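PDB 1Z5Z: helicase of the snf2/rad54 family from Sulfolobus solfataricus, which probably uses ATP hydrolysis to move along or remodel duplex DNA, as an ATPase of the SWI2/SNF2 family. Local coordinates for residues D113-F118 against R186-D191; P141-E146 against D153-K158. One frame throughout, in Å; residues are numbered along the deposited sequence.

Contact 1 of 2, residues D113-F118 against R186-D191; sequences DKIAIF and RVIHFD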
ATOM      1  N   ASP A 113      21.881  -3.792   1.095  1.00 42.73           N
ATOM      2  CA  ASP A 113      20.869  -3.004   1.850  1.00 40.53           C
ATOM      3  C   ASP A 113      20.057  -3.831   2.854  1.00 38.86           C
ATOM      4  O   ASP A 113      19.823  -5.011   2.657  1.00 39.34           O
ATOM      5  CB  ASP A 113      19.836  -2.388   0.903  1.00 41.93           C
ATOM      6  CG  ASP A 113      20.397  -1.260   0.027  1.00 47.05           C
ATOM      7  OD1 ASP A 113      21.603  -0.943   0.100  1.00 48.25           O
ATOM      8  OD2 ASP A 113      19.600  -0.698  -0.748  1.00 46.41           O
ATOM      9  N   LYS A 114      19.651  -3.168   3.926  1.00 37.66           N
ATOM     10  CA  LYS A 114      18.759  -3.689   4.946  1.00 38.75           C
ATOM     11  C   LYS A 114      17.451  -3.038   4.456  1.00 37.04           C
ATOM     12  O   LYS A 114      17.387  -1.830   4.287  1.00 36.39           O
ATOM     13  CB  LYS A 114      19.131  -3.147   6.320  1.00 41.19           C
ATOM     14  CG  LYS A 114      20.124  -4.009   7.044  1.00 44.83           C
ATOM     15  CD  LYS A 114      19.918  -3.866   8.531  1.00 47.84           C
ATOM     16  CE  LYS A 114      20.293  -5.163   9.179  1.00 51.98           C
ATOM     17  NZ  LYS A 114      19.895  -5.214  10.576  1.00 54.07           N
ATOM     18  N   ILE A 115      16.412  -3.830   4.257  1.00 34.90           N
ATOM     19  CA  ILE A 115      15.168  -3.340   3.671  1.00 31.71           C
ATOM     20  C   ILE A 115      13.940  -3.357   4.590  1.00 32.97           C
ATOM     21  O   ILE A 115      13.650  -4.371   5.219  1.00 34.22           O
ATOM     22  CB  ILE A 115      14.904  -4.206   2.411  1.00 33.55           C
ATOM     23  CG1 ILE A 115      16.103  -4.083   1.467  1.00 33.03           C
ATOM     24  CG2 ILE A 115      13.617  -3.831   1.728  1.00 30.47           C
ATOM     25  CD1 ILE A 115      16.468  -5.410   0.813  1.00 36.68           C
ATOM     26  N   ALA A 116      13.227  -2.241   4.682  1.00 29.91           N
ATOM     27  CA  ALA A 116      12.002  -2.187   5.508  1.00 30.96           C
ATOM     28  C   ALA A 116      10.821  -1.973   4.555  1.00 29.31           C
ATOM     29  O   ALA A 116      10.874  -1.103   3.690  1.00 29.78           O
ATOM     30  CB  ALA A 116      12.076  -1.033   6.544  1.00 27.09           C
ATOM     31  N   ILE A 117       9.763  -2.772   4.700  1.00 26.24           N
ATOM     32  CA  ILE A 117       8.600  -2.664   3.820  1.00 25.77           C
ATOM     33  C   ILE A 117       7.340  -2.379   4.683  1.00 26.56           C
ATOM     34  O   ILE A 117       7.030  -3.136   5.603  1.00 27.35           O
ATOM     35  CB  ILE A 117       8.382  -3.972   3.015  1.00 23.70           C
ATOM     36  CG1 ILE A 117       9.661  -4.321   2.219  1.00 26.55           C
ATOM     37  CG2 ILE A 117       7.142  -3.788   2.086  1.00 24.06           C
ATOM     38  CD1 ILE A 117       9.752  -5.806   1.715  1.00 27.79           C
ATOM     39  N   PHE A 118       6.634  -1.294   4.378  1.00 26.08           N
ATOM     40  CA  PHE A 118       5.460  -0.884   5.150  1.00 27.68           C
ATOM     41  C   PHE A 118       4.193  -1.105   4.364  1.00 29.46           C
ATOM     42  O   PHE A 118       4.190  -0.905   3.152  1.00 29.74           O
ATOM     43  CB  PHE A 118       5.497   0.643   5.465  1.00 31.78           C
ATOM     44  CG  PHE A 118       6.535   1.066   6.515  1.00 29.56           C
ATOM     45  CD1 PHE A 118       7.869   1.222   6.179  1.00 30.28           C
ATOM     46  CD2 PHE A 118       6.141   1.328   7.825  1.00 29.40           C
ATOM     47  CE1 PHE A 118       8.834   1.653   7.155  1.00 31.71           C
ATOM     48  CE2 PHE A 118       7.060   1.744   8.796  1.00 28.50           C
ATOM     49  CZ  PHE A 118       8.417   1.908   8.457  1.00 27.17           C
ATOM     50  N   ARG A 186      17.069   0.890   2.809  1.00 34.81           N
ATOM     51  CA  ARG A 186      16.068   0.945   1.749  1.00 33.04           C
ATOM     52  C   ARG A 186      14.679   0.807   2.383  1.00 33.02           C
ATOM     53  O   ARG A 186      14.464  -0.031   3.266  1.00 29.76           O
ATOM     54  CB  ARG A 186      16.346  -0.200   0.793  1.00 33.73           C
ATOM     55  CG  ARG A 186      15.376  -0.394  -0.303  1.00 35.88           C
ATOM     56  CD  ARG A 186      15.850   0.283  -1.553  1.00 39.74           C
ATOM     57  NE  ARG A 186      17.232  -0.039  -1.899  1.00 36.27           N
ATOM     58  CZ  ARG A 186      17.726   0.106  -3.129  1.00 42.38           C
ATOM     59  NH1 ARG A 186      16.935   0.545  -4.107  1.00 38.85           N
ATOM     60  NH2 ARG A 186      19.011  -0.141  -3.384  1.00 38.75           N
ATOM     61  N   VAL A 187      13.743   1.630   1.935  1.00 30.64           N
ATOM     62  CA  VAL A 187      12.411   1.597   2.484  1.00 31.02           C
ATOM     63  C   VAL A 187      11.460   1.511   1.303  1.00 34.68           C
ATOM     64  O   VAL A 187      11.588   2.287   0.345  1.00 32.28           O
ATOM     65  CB  VAL A 187      12.083   2.912   3.300  1.00 34.10           C
ATOM     66  CG1 VAL A 187      10.654   2.854   3.843  1.00 31.54           C
ATOM     67  CG2 VAL A 187      13.072   3.102   4.451  1.00 33.33           C
ATOM     68  N   ILE A 188      10.548   0.533   1.356  1.00 29.38           N
ATOM     69  CA  ILE A 188       9.513   0.389   0.331  1.00 27.40           C
ATOM     70  C   ILE A 188       8.142   0.663   0.982  1.00 27.66           C
ATOM     71  O   ILE A 188       7.727  -0.058   1.932  1.00 25.43           O
ATOM     72  CB  ILE A 188       9.457  -1.046  -0.231  1.00 26.12           C
ATOM     73  CG1 ILE A 188      10.753  -1.357  -0.991  1.00 27.13           C
ATOM     74  CG2 ILE A 188       8.234  -1.224  -1.166  1.00 25.08           C
ATOM     75  CD1 ILE A 188      10.820  -2.806  -1.535  1.00 26.84           C
ATOM     76  N   HIS A 189       7.452   1.702   0.518  1.00 26.41           N
ATOM     77  CA  HIS A 189       6.111   1.982   1.026  1.00 26.84           C
ATOM     78  C   HIS A 189       5.173   1.266   0.047  1.00 25.79           C
ATOM     79  O   HIS A 189       4.884   1.741  -1.039  1.00 28.44           O
ATOM     80  CB  HIS A 189       5.894   3.485   1.132  1.00 31.26           C
ATOM     81  CG  HIS A 189       6.757   4.117   2.186  1.00 30.25           C
ATOM     82  ND1 HIS A 189       6.650   3.794   3.524  1.00 29.92           N
ATOM     83  CD2 HIS A 189       7.793   4.984   2.089  1.00 30.98           C
ATOM     84  CE1 HIS A 189       7.585   4.436   4.204  1.00 29.95           C
ATOM     85  NE2 HIS A 189       8.291   5.165   3.356  1.00 31.80           N
ATOM     86  N   PHE A 190       4.747   0.069   0.438  1.00 27.59           N
ATOM     87  CA  PHE A 190       3.917  -0.786  -0.419  1.00 27.70           C
ATOM     88  C   PHE A 190       2.589  -0.176  -0.817  1.00 29.10           C
ATOM     89  O   PHE A 190       2.089  -0.405  -1.924  1.00 27.96           O
ATOM     90  CB  PHE A 190       3.698  -2.115   0.278  1.00 25.78           C
ATOM     91  CG  PHE A 190       3.329  -3.223  -0.649  1.00 26.62           C
ATOM     92  CD1 PHE A 190       4.330  -3.938  -1.317  1.00 27.81           C
ATOM     93  CD2 PHE A 190       2.008  -3.557  -0.867  1.00 22.63           C
ATOM     94  CE1 PHE A 190       4.020  -4.977  -2.177  1.00 27.59           C
ATOM     95  CE2 PHE A 190       1.668  -4.605  -1.744  1.00 29.03           C
ATOM     96  CZ  PHE A 190       2.673  -5.322  -2.397  1.00 27.30           C
ATOM     97  N   ASP A 191       1.992   0.589   0.099  1.00 27.20           N
ATOM     98  CA  ASP A 191       0.736   1.281  -0.196  1.00 27.54           C
ATOM     99  C   ASP A 191       0.722   2.527   0.696  1.00 28.59           C
ATOM    100  O   ASP A 191       1.585   2.673   1.572  1.00 27.85           O
ATOM    101  CB  ASP A 191      -0.494   0.374   0.040  1.00 28.85           C
ATOM    102  CG  ASP A 191      -0.459  -0.311   1.374  1.00 27.52           C
ATOM    103  OD1 ASP A 191      -0.561  -1.557   1.408  1.00 29.37           O
ATOM    104  OD2 ASP A 191      -0.330   0.403   2.399  1.00 31.93           O
TER
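Asp113-Phe118 and Arg186-Asp191 meet as neighbouring parallel beta strands in the middle of the domain's six-stranded sheet, joined by backbone hydrogen bonds and, at one end, a salt bridge. Ile115 pairs with Arg186 and Phe118 with His189, and the strand axes approach to 4.7 Å, at 15° to each other. Bonds alternate along the pair: Ala116 N reaches Arg186 O at 2.9 Å, Ala116 O accepts from Ile188 N, and Ile188 O from Phe118 N. Past the regular strand, Phe190 N still reaches Phe118 O at 2.9 Å. At the other end, bends at chi2 and chi3 turn the Arg186 guanidinium back toward Asp113, whose OD2 takes both NE (2.7 Å) and NH2 (2.8 Å). OD2 lies in the guanidinium plane, while the carboxylate is turned 43° from it. On this face Ile115 CG1 lies beside Arg186 CB, and Ile117 CG1 packs on Ile188 CB at 4.1 Å; helix 96-110 packs on Asp113 and Arg186, helix 122-136 on Ile117. The other face carries Phe118. Its ring runs alongside His189, CD1 to CE1 3.8 Å, with the planes oblique, and its CE1 also touches Val187 CG1. Trp193 stacks on Phe118, and its NE1 hydrogen-bonds with His189 ND1. Such central parallel strands, with helices packed against them, are characteristic of the RecA-like fold of helicase C-terminal domains.

Contact 2 of 2, residues P141-E146 against D153-K158; sequences PFLYGE and DDIISK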
ATOM      1  N   PRO A 141      11.374 -10.691   9.969  1.00 33.04           N
ATOM      2  CA  PRO A 141      10.589 -10.289  11.133  1.00 34.15           C
ATOM      3  C   PRO A 141       9.418  -9.415  10.698  1.00 34.82           C
ATOM      4  O   PRO A 141       9.548  -8.575   9.785  1.00 34.84           O
ATOM      5  CB  PRO A 141      11.607  -9.572  12.020  1.00 32.81           C
ATOM      6  CG  PRO A 141      12.813  -9.360  11.109  1.00 36.79           C
ATOM      7  CD  PRO A 141      12.815 -10.432  10.151  1.00 33.83           C
ATOM      8  N   PHE A 142       8.279  -9.628  11.343  1.00 31.37           N
ATOM      9  CA  PHE A 142       7.034  -8.940  11.000  1.00 33.38           C
ATOM     10  C   PHE A 142       6.448  -8.101  12.150  1.00 33.58           C
ATOM     11  O   PHE A 142       5.982  -8.672  13.136  1.00 31.54           O
ATOM     12  CB  PHE A 142       6.003 -10.008  10.579  1.00 31.61           C
ATOM     13  CG  PHE A 142       4.658  -9.462  10.212  1.00 33.22           C
ATOM     14  CD1 PHE A 142       3.509 -10.223  10.410  1.00 34.54           C
ATOM     15  CD2 PHE A 142       4.533  -8.201   9.654  1.00 31.12           C
ATOM     16  CE1 PHE A 142       2.237  -9.726  10.054  1.00 34.88           C
ATOM     17  CE2 PHE A 142       3.276  -7.688   9.294  1.00 33.32           C
ATOM     18  CZ  PHE A 142       2.124  -8.449   9.491  1.00 33.77           C
ATOM     19  N   LEU A 143       6.467  -6.770  12.042  1.00 31.76           N
ATOM     20  CA  LEU A 143       5.852  -5.919  13.089  1.00 33.18           C
ATOM     21  C   LEU A 143       4.389  -5.546  12.797  1.00 35.72           C
ATOM     22  O   LEU A 143       4.069  -5.070  11.712  1.00 33.37           O
ATOM     23  CB  LEU A 143       6.623  -4.604  13.274  1.00 35.26           C
ATOM     24  CG  LEU A 143       7.882  -4.550  14.151  1.00 40.60           C
ATOM     25  CD1 LEU A 143       8.387  -3.113  14.247  1.00 41.14           C
ATOM     26  CD2 LEU A 143       7.573  -5.048  15.559  1.00 37.10           C
ATOM     27  N   TYR A 144       3.493  -5.782  13.760  1.00 37.00           N
ATOM     28  CA  TYR A 144       2.086  -5.389  13.628  1.00 37.06           C
ATOM     29  C   TYR A 144       1.595  -4.985  15.030  1.00 37.65           C
ATOM     30  O   TYR A 144       2.222  -5.314  16.051  1.00 33.72           O
ATOM     31  CB  TYR A 144       1.208  -6.496  13.012  1.00 40.69           C
ATOM     32  CG  TYR A 144       1.275  -7.850  13.697  1.00 46.51           C
ATOM     33  CD1 TYR A 144       2.311  -8.742  13.425  1.00 44.21           C
ATOM     34  CD2 TYR A 144       0.292  -8.240  14.625  1.00 50.89           C
ATOM     35  CE1 TYR A 144       2.374  -9.988  14.050  1.00 50.34           C
ATOM     36  CE2 TYR A 144       0.348  -9.492  15.263  1.00 51.45           C
ATOM     37  CZ  TYR A 144       1.393 -10.364  14.969  1.00 53.73           C
ATOM     38  OH  TYR A 144       1.465 -11.615  15.580  1.00 55.02           O
ATOM     39  N   GLY A 145       0.502  -4.237  15.053  1.00 37.20           N
ATOM     40  CA  GLY A 145      -0.071  -3.715  16.286  1.00 42.96           C
ATOM     41  C   GLY A 145      -0.355  -4.668  17.441  1.00 44.53           C
ATOM     42  O   GLY A 145      -0.116  -4.301  18.590  1.00 48.01           O
ATOM     43  N   GLU A 146      -0.872  -5.861  17.156  1.00 48.21           N
ATOM     44  CA  GLU A 146      -1.200  -6.838  18.199  1.00 51.59           C
ATOM     45  C   GLU A 146      -0.011  -7.499  18.879  1.00 50.02           C
ATOM     46  O   GLU A 146      -0.204  -8.331  19.777  1.00 51.85           O
ATOM     47  CB  GLU A 146      -2.047  -7.970  17.619  1.00 55.65           C
ATOM     48  CG  GLU A 146      -3.415  -7.587  17.068  1.00 64.79           C
ATOM     49  CD  GLU A 146      -4.171  -8.802  16.507  1.00 69.80           C
ATOM     50  OE1 GLU A 146      -5.232  -8.594  15.871  1.00 73.85           O
ATOM     51  OE2 GLU A 146      -3.702  -9.952  16.709  1.00 71.17           O
ATOM     52  N   ASP A 153       9.689  -4.940  20.742  1.00 40.34           N
ATOM     53  CA  ASP A 153      10.998  -4.398  21.048  1.00 41.55           C
ATOM     54  C   ASP A 153      12.086  -5.342  20.614  1.00 40.54           C
ATOM     55  O   ASP A 153      13.113  -4.898  20.099  1.00 39.52           O
ATOM     56  CB  ASP A 153      11.145  -4.124  22.548  1.00 46.08           C
ATOM     57  CG  ASP A 153      10.096  -3.153  23.072  1.00 50.47           C
ATOM     58  OD1 ASP A 153       9.522  -2.383  22.266  1.00 52.44           O
ATOM     59  OD2 ASP A 153       9.858  -3.152  24.300  1.00 55.00           O
ATOM     60  N   ASP A 154      11.856  -6.642  20.824  1.00 41.80           N
ATOM     61  CA  ASP A 154      12.826  -7.665  20.461  1.00 44.39           C
ATOM     62  C   ASP A 154      13.022  -7.695  18.974  1.00 43.82           C
ATOM     63  O   ASP A 154      14.142  -7.852  18.511  1.00 45.07           O
ATOM     64  CB  ASP A 154      12.371  -9.062  20.908  1.00 48.87           C
ATOM     65  CG  ASP A 154      12.597  -9.312  22.402  1.00 52.09           C
ATOM     66  OD1 ASP A 154      12.086 -10.340  22.912  1.00 54.09           O
ATOM     67  OD2 ASP A 154      13.282  -8.492  23.048  1.00 48.67           O
ATOM     68  N   ILE A 155      11.928  -7.566  18.219  1.00 41.11           N
ATOM     69  CA  ILE A 155      12.045  -7.586  16.764  1.00 39.48           C
ATOM     70  C   ILE A 155      12.769  -6.336  16.282  1.00 36.48           C
ATOM     71  O   ILE A 155      13.580  -6.410  15.369  1.00 34.77           O
ATOM     72  CB  ILE A 155      10.651  -7.660  16.057  1.00 37.67           C
ATOM     73  CG1 ILE A 155      10.163  -9.112  16.052  1.00 40.56           C
ATOM     74  CG2 ILE A 155      10.751  -7.118  14.597  1.00 32.23           C
ATOM     75  CD1 ILE A 155       8.700  -9.276  15.647  1.00 41.52           C
ATOM     76  N   ILE A 156      12.458  -5.193  16.884  1.00 36.25           N
ATOM     77  CA  ILE A 156      13.088  -3.925  16.471  1.00 38.49           C
ATOM     78  C   ILE A 156      14.580  -3.941  16.746  1.00 41.26           C
ATOM     79  O   ILE A 156      15.392  -3.436  15.959  1.00 41.24           O
ATOM     80  CB  ILE A 156      12.484  -2.732  17.217  1.00 38.19           C
ATOM     81  CG1 ILE A 156      11.102  -2.416  16.646  1.00 35.78           C
ATOM     82  CG2 ILE A 156      13.423  -1.515  17.101  1.00 37.71           C
ATOM     83  CD1 ILE A 156      10.183  -1.683  17.577  1.00 38.82           C
ATOM     84  N   SER A 157      14.930  -4.501  17.894  1.00 41.58           N
ATOM     85  CA  SER A 157      16.321  -4.599  18.307  1.00 44.55           C
ATOM     86  C   SER A 157      17.034  -5.533  17.327  1.00 44.94           C
ATOM     87  O   SER A 157      18.151  -5.259  16.845  1.00 43.28           O
ATOM     88  CB  SER A 157      16.372  -5.140  19.749  1.00 44.36           C
ATOM     89  OG  SER A 157      17.619  -5.749  20.020  1.00 54.18           O
ATOM     90  N   LYS A 158      16.366  -6.628  16.992  1.00 45.04           N
ATOM     91  CA  LYS A 158      16.961  -7.564  16.072  1.00 45.37           C
ATOM     92  C   LYS A 158      17.244  -6.937  14.703  1.00 45.69           C
ATOM     93  O   LYS A 158      18.293  -7.196  14.099  1.00 45.88           O
ATOM     94  CB  LYS A 158      16.072  -8.773  15.896  1.00 48.38           C
ATOM     95  CG  LYS A 158      16.632  -9.761  14.911  1.00 55.29           C
ATOM     96  CD  LYS A 158      15.612 -10.824  14.526  1.00 63.08           C
ATOM     97  CE  LYS A 158      15.285 -11.774  15.665  1.00 64.93           C
ATOM     98  NZ  LYS A 158      14.235 -12.747  15.252  1.00 68.89           N
TER
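The first strand and the helix of a beta-alpha-beta unit, strand 142-143, helix 149-161 and strand 167-171, pack together here through aliphatic side chains, with no hydrogen bond between Pro141-Glu146 and Asp153-Lys158. Ile155 is the centre of the contact. Its CG2 branch, anti to the backbone N (chi1 of CG1 -81°), meets Pro141 CB at 3.7 Å and also touches Leu143 CG at 3.9 Å, bridging two residues whose side chains both leave the backbone toward the helix. The Ile155 CD1 methyl ends 3.7 Å from Phe142 O, an apolar group against a backbone carbonyl. The Leu143 and Ile155 side chains run antiparallel alongside each other, with Leu143 CD2 3.9 Å from Ile155 CG2. Leu143 lies roughly perpendicular to Ile156, its CD1 touching Ile156 CG1 at 3.7 Å. Phe142 leaves the backbone on the side away from this helix and packs on Val122, Lys126 and Arg129 of helix 122-136. Lys158, one turn beyond Asp154, carries its amine to a salt bridge with Glu139, just before the strand. Backbone bonds from Pro141 and Leu143 to Val169 join the edge strand to strand 167-171. An aliphatic seam between an edge strand and the helix that follows it is characteristic of the beta-alpha-beta crossovers that build RecA-like domains.

Overall arrangement
Both contacts belong to the same parallel sheet, but contact 1 lies near its middle and contact 2 at its edge, with centres about 15 Å apart. Strand 167-171 sits between them, hydrogen-bonded to strand 115-119 on one flank and to strand 142-143 on the other. Contact 1 joins strand to strand, so backbone bonds and a buried salt bridge dominate, with apolar packing on both faces. Contact 2 joins strand to helix and relies on aliphatic packing, with no hydrogen bond between the segments; its helix side is partly exposed. In sequence, contact 2 falls between the two strands of contact 1, whose pairing therefore spans the whole crossover unit.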